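Local coordinates for glycosyl hydrolases family 31 family protein (Aspergillus niger, PDB 6DRU) that hydrolyses the terminal alpha-xylosyl units of xyloglucan oligosaccharides, releasing alpha-xylose from the non-reducing terminal glucose, as a family 31 glycoside hydrolase, at residues L343-D355 against T421-L433. Residues are numbered along the deposited sequence; the frame is centred on the assembly and turned at random.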
loop_
_atom_site.group_PDB
_atom_site.type_symbol
_atom_site.label_atom_id
_atom_site.label_comp_id
_atom_site.label_asym_id
_atom_site.label_seq_id
_atom_site.Cartn_x
_atom_site.Cartn_y
_atom_site.Cartn_z
ATOM N N LEU A 343 -6.502 -23.825 10.108
ATOM C CA LEU A 343 -6.899 -23.387 11.437
ATOM C C LEU A 343 -5.827 -22.549 12.120
ATOM O O LEU A 343 -5.923 -22.299 13.325
ATOM C CB LEU A 343 -7.247 -24.595 12.305
ATOM C CG LEU A 343 -8.171 -25.635 11.673
ATOM C CD1 LEU A 343 -8.398 -26.788 12.637
ATOM C CD2 LEU A 343 -9.490 -25.001 11.260
ATOM N N LEU A 344 -4.818 -22.102 11.379
ATOM C CA LEU A 344 -3.745 -21.290 11.929
ATOM C C LEU A 344 -3.715 -19.935 11.240
ATOM O O LEU A 344 -3.848 -19.846 10.015
ATOM C CB LEU A 344 -2.385 -21.977 11.767
ATOM C CG LEU A 344 -2.236 -23.390 12.326
ATOM C CD1 LEU A 344 -0.894 -23.975 11.925
ATOM C CD2 LEU A 344 -2.385 -23.378 13.838
ATOM N N SER A 345 -3.544 -18.882 12.034
ATOM C CA SER A 345 -3.224 -17.585 11.470
ATOM C C SER A 345 -1.803 -17.609 10.916
ATOM O O SER A 345 -1.014 -18.520 11.189
ATOM C CB SER A 345 -3.371 -16.488 12.524
ATOM O OG SER A 345 -2.395 -16.628 13.542
ATOM N N ALA A 346 -1.472 -16.595 10.123
ATOM C CA ALA A 346 -0.154 -16.557 9.512
ATOM C C ALA A 346 0.181 -15.131 9.113
ATOM O O ALA A 346 -0.695 -14.382 8.677
ATOM C CB ALA A 346 -0.083 -17.475 8.286
ATOM N N THR A 347 1.450 -14.764 9.271
ATOM C CA THR A 347 1.944 -13.554 8.635
ATOM C C THR A 347 1.757 -13.664 7.127
ATOM O O THR A 347 1.834 -14.751 6.546
ATOM C CB THR A 347 3.415 -13.323 8.984
ATOM O OG1 THR A 347 4.184 -14.469 8.600
ATOM C CG2 THR A 347 3.578 -13.081 10.474
ATOM N N ARG A 348 1.503 -12.525 6.490
ATOM C CA ARG A 348 0.982 -12.530 5.129
ATOM C C ARG A 348 2.040 -12.791 4.061
ATOM O O ARG A 348 1.684 -12.914 2.884
ATOM C CB ARG A 348 0.252 -11.214 4.867
ATOM C CG ARG A 348 -0.845 -10.952 5.895
ATOM C CD ARG A 348 -1.744 -9.798 5.505
ATOM N NE ARG A 348 -1.022 -8.534 5.446
ATOM C CZ ARG A 348 -1.516 -7.425 4.908
ATOM N NH1 ARG A 348 -2.734 -7.431 4.379
ATOM N NH2 ARG A 348 -0.794 -6.313 4.896
ATOM N N ASP A 349 3.317 -12.887 4.428
ATOM C CA ASP A 349 4.334 -13.374 3.506
ATOM C C ASP A 349 5.450 -14.028 4.307
ATOM O O ASP A 349 5.621 -13.765 5.499
ATOM C CB ASP A 349 4.879 -12.263 2.594
ATOM C CG ASP A 349 5.693 -11.220 3.340
ATOM O OD1 ASP A 349 5.633 -11.166 4.587
ATOM O OD2 ASP A 349 6.408 -10.449 2.666
ATOM N N GLY A 350 6.210 -14.885 3.633
ATOM C CA GLY A 350 7.206 -15.690 4.297
ATOM C C GLY A 350 6.617 -17.009 4.750
ATOM O O GLY A 350 5.543 -17.419 4.300
ATOM N N PRO A 351 7.313 -17.704 5.653
ATOM C CA PRO A 351 6.817 -19.016 6.102
ATOM C C PRO A 351 5.459 -18.957 6.778
ATOM O O PRO A 351 4.704 -19.936 6.717
ATOM C CB PRO A 351 7.908 -19.488 7.073
ATOM C CG PRO A 351 8.589 -18.232 7.519
ATOM C CD PRO A 351 8.561 -17.319 6.332
ATOM N N GLY A 352 5.121 -17.837 7.412
ATOM C CA GLY A 352 3.856 -17.694 8.102
ATOM C C GLY A 352 3.958 -17.702 9.611
ATOM O O GLY A 352 2.929 -17.550 10.281
ATOM N N THR A 353 5.153 -17.881 10.168
ATOM C CA THR A 353 5.317 -17.867 11.615
ATOM C C THR A 353 4.976 -16.495 12.179
ATOM O O THR A 353 5.300 -15.462 11.588
ATOM C CB THR A 353 6.750 -18.245 11.991
ATOM O OG1 THR A 353 7.672 -17.500 11.182
ATOM C CG2 THR A 353 6.981 -19.733 11.779
ATOM N N THR A 354 4.322 -16.491 13.339
ATOM C CA THR A 354 3.841 -15.259 13.952
ATOM C C THR A 354 4.681 -14.801 15.137
ATOM O O THR A 354 4.699 -13.603 15.439
ATOM C CB THR A 354 2.387 -15.429 14.403
ATOM O OG1 THR A 354 2.276 -16.589 15.238
ATOM C CG2 THR A 354 1.477 -15.599 13.197
ATOM N N ASP A 355 5.371 -15.718 15.816
ATOM C CA ASP A 355 6.241 -15.361 16.932
ATOM C C ASP A 355 7.155 -16.534 17.264
ATOM O O ASP A 355 7.317 -17.450 16.450
ATOM C CB ASP A 355 5.417 -14.956 18.160
ATOM C CG ASP A 355 6.138 -13.954 19.051
ATOM O OD1 ASP A 355 7.389 -13.960 19.073
ATOM O OD2 ASP A 355 5.452 -13.167 19.738
ATOM N N THR A 421 8.861 -5.220 13.459
ATOM C CA THR A 421 7.492 -4.722 13.405
ATOM C C THR A 421 6.504 -5.790 13.856
ATOM O O THR A 421 6.652 -6.974 13.535
ATOM C CB THR A 421 7.147 -4.259 11.990
ATOM O OG1 THR A 421 8.221 -3.468 11.467
ATOM C CG2 THR A 421 5.875 -3.425 12.001
ATOM N N LEU A 422 5.495 -5.369 14.613
ATOM C CA LEU A 422 4.460 -6.297 15.040
ATOM C C LEU A 422 3.672 -6.790 13.827
ATOM O O LEU A 422 3.417 -6.022 12.893
ATOM C CB LEU A 422 3.533 -5.631 16.051
ATOM C CG LEU A 422 4.190 -5.355 17.406
ATOM C CD1 LEU A 422 3.196 -4.750 18.388
ATOM C CD2 LEU A 422 4.808 -6.627 17.973
ATOM N N PRO A 423 3.270 -8.062 13.810
ATOM C CA PRO A 423 2.788 -8.676 12.565
ATOM C C PRO A 423 1.334 -8.331 12.270
ATOM O O PRO A 423 0.464 -8.435 13.139
ATOM C CB PRO A 423 2.963 -10.174 12.826
ATOM C CG PRO A 423 2.774 -10.301 14.303
ATOM C CD PRO A 423 3.313 -9.030 14.921
ATOM N N ASN A 424 1.076 -7.921 11.026
ATOM C CA ASN A 424 -0.286 -7.799 10.506
ATOM C C ASN A 424 -0.649 -9.134 9.862
ATOM O O ASN A 424 -0.516 -9.341 8.655
ATOM C CB ASN A 424 -0.383 -6.644 9.518
ATOM C CG ASN A 424 -1.799 -6.417 9.023
ATOM O OD1 ASN A 424 -2.760 -6.937 9.590
ATOM N ND2 ASN A 424 -1.935 -5.639 7.954
ATOM N N VAL A 425 -1.118 -10.057 10.699
ATOM C CA VAL A 425 -1.316 -11.443 10.291
ATOM C C VAL A 425 -2.635 -11.606 9.547
ATOM O O VAL A 425 -3.489 -10.712 9.563
ATOM C CB VAL A 425 -1.256 -12.387 11.507
ATOM C CG1 VAL A 425 0.040 -12.187 12.269
ATOM C CG2 VAL A 425 -2.450 -12.154 12.414
ATOM N N ASN A 426 -2.806 -12.755 8.897
ATOM C CA ASN A 426 -4.055 -13.114 8.237
ATOM C C ASN A 426 -4.927 -13.931 9.182
ATOM O O ASN A 426 -4.473 -14.934 9.741
ATOM C CB ASN A 426 -3.785 -13.921 6.965
ATOM C CG ASN A 426 -3.555 -13.048 5.749
ATOM O OD1 ASN A 426 -4.088 -11.943 5.659
ATOM N ND2 ASN A 426 -2.772 -13.547 4.799
ATOM N N TYR A 427 -6.172 -13.498 9.355
ATOM C CA TYR A 427 -7.187 -14.258 10.069
ATOM C C TYR A 427 -8.295 -14.653 9.101
ATOM O O TYR A 427 -8.337 -14.213 7.949
ATOM C CB TYR A 427 -7.787 -13.458 11.231
ATOM C CG TYR A 427 -6.838 -13.170 12.370
ATOM C CD1 TYR A 427 -6.228 -14.201 13.073
ATOM C CD2 TYR A 427 -6.570 -11.864 12.758
ATOM C CE1 TYR A 427 -5.365 -13.937 14.121
ATOM C CE2 TYR A 427 -5.712 -11.589 13.802
ATOM C CZ TYR A 427 -5.113 -12.628 14.483
ATOM O OH TYR A 427 -4.256 -12.356 15.526
ATOM N N ALA A 428 -9.208 -15.496 9.588
ATOM C CA ALA A 428 -10.388 -15.842 8.805
ATOM C C ALA A 428 -11.402 -14.709 8.767
ATOM O O ALA A 428 -12.256 -14.688 7.876
ATOM C CB ALA A 428 -11.038 -17.107 9.365
ATOM N N ALA A 429 -11.326 -13.772 9.708
ATOM C CA ALA A 429 -12.265 -12.664 9.794
ATOM C C ALA A 429 -11.678 -11.353 9.292
ATOM O O ALA A 429 -12.371 -10.332 9.308
ATOM C CB ALA A 429 -12.750 -12.495 11.238
ATOM N N GLY A 430 -10.432 -11.356 8.854
ATOM C CA GLY A 430 -9.770 -10.153 8.400
ATOM C C GLY A 430 -8.288 -10.242 8.693
ATOM O O GLY A 430 -7.742 -11.327 8.863
ATOM N N THR A 431 -7.646 -9.083 8.739
ATOM C CA THR A 431 -6.247 -8.994 9.118
ATOM C C THR A 431 -6.133 -8.469 10.543
ATOM O O THR A 431 -7.118 -8.070 11.167
ATOM C CB THR A 431 -5.467 -8.095 8.154
ATOM O OG1 THR A 431 -5.965 -6.753 8.237
ATOM C CG2 THR A 431 -5.607 -8.602 6.727
ATOM N N GLN A 432 -4.904 -8.493 11.064
ATOM C CA GLN A 432 -4.663 -7.959 12.401
ATOM C C GLN A 432 -5.059 -6.488 12.486
ATOM O O GLN A 432 -5.587 -6.040 13.510
ATOM C CB GLN A 432 -3.195 -8.146 12.782
ATOM C CG GLN A 432 -2.831 -7.600 14.151
ATOM C CD GLN A 432 -3.460 -8.390 15.281
ATOM O OE1 GLN A 432 -3.807 -9.558 15.118
ATOM N NE2 GLN A 432 -3.610 -7.753 16.435
ATOM N N LEU A 433 -4.818 -5.722 11.420
ATOM C CA LEU A 433 -5.148 -4.300 11.446
ATOM C C LEU A 433 -6.647 -4.052 11.335
ATOM O O LEU A 433 -7.136 -3.017 11.803
ATOM C CB LEU A 433 -4.411 -3.567 10.325
ATOM C CG LEU A 433 -2.900 -3.436 10.522
ATOM C CD1 LEU A 433 -2.306 -2.441 9.537
ATOM C CD2 LEU A 433 -2.590 -3.034 11.951
HETATM O O HOH W 1 -0.719 -15.354 5.033
#
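R348 turns CG beside its own backbone N (chi1 -55°) and then bends at chi3 (-64°), which lays its chain across N426 and carries the guanidinium to N424, whose CG stands anti to the backbone N (chi1 -176°). The two segments form a short, loosely bonded antiparallel pairing of two strands, centred on the hydrogen-bonded pair A346-N426, between loops of the family 31 TIM-barrel domain, away from the xylose pocket. Its firm rung is N426 N to A346 O at 2.7 Å, while the return bond from A346 N to N426 O is weak. The R348 and N426 side chains cross at about a right angle, with R348 CD 3.2 Å from N426 OD1. Over one guanidinium face, offset toward the rim, sits N424 ND2; both groups are donors, and R348 NH1 hydrogen-bonds to G130 O and N424 ND2 to P131 O of a neighbouring subunit. N426 OD1 accepts a hydrogen bond from R37 NH2 of that same subunit. Beyond the pairing, V425 CG1 meets T354 CG2 at 3.8 Å, and T347 CG2 packs on P423 CB. S345 CB lies 3.6 Å from Y427 CE1, while S345 OG is hydrogen-bonded to N364 O. N424 OD1 accepts L433 N from above its carbonyl plane, tying the asparagine to helix 432-435. A water accepts from N426 ND2 at 2.7 Å and donates to T347 O at 3.0 Å.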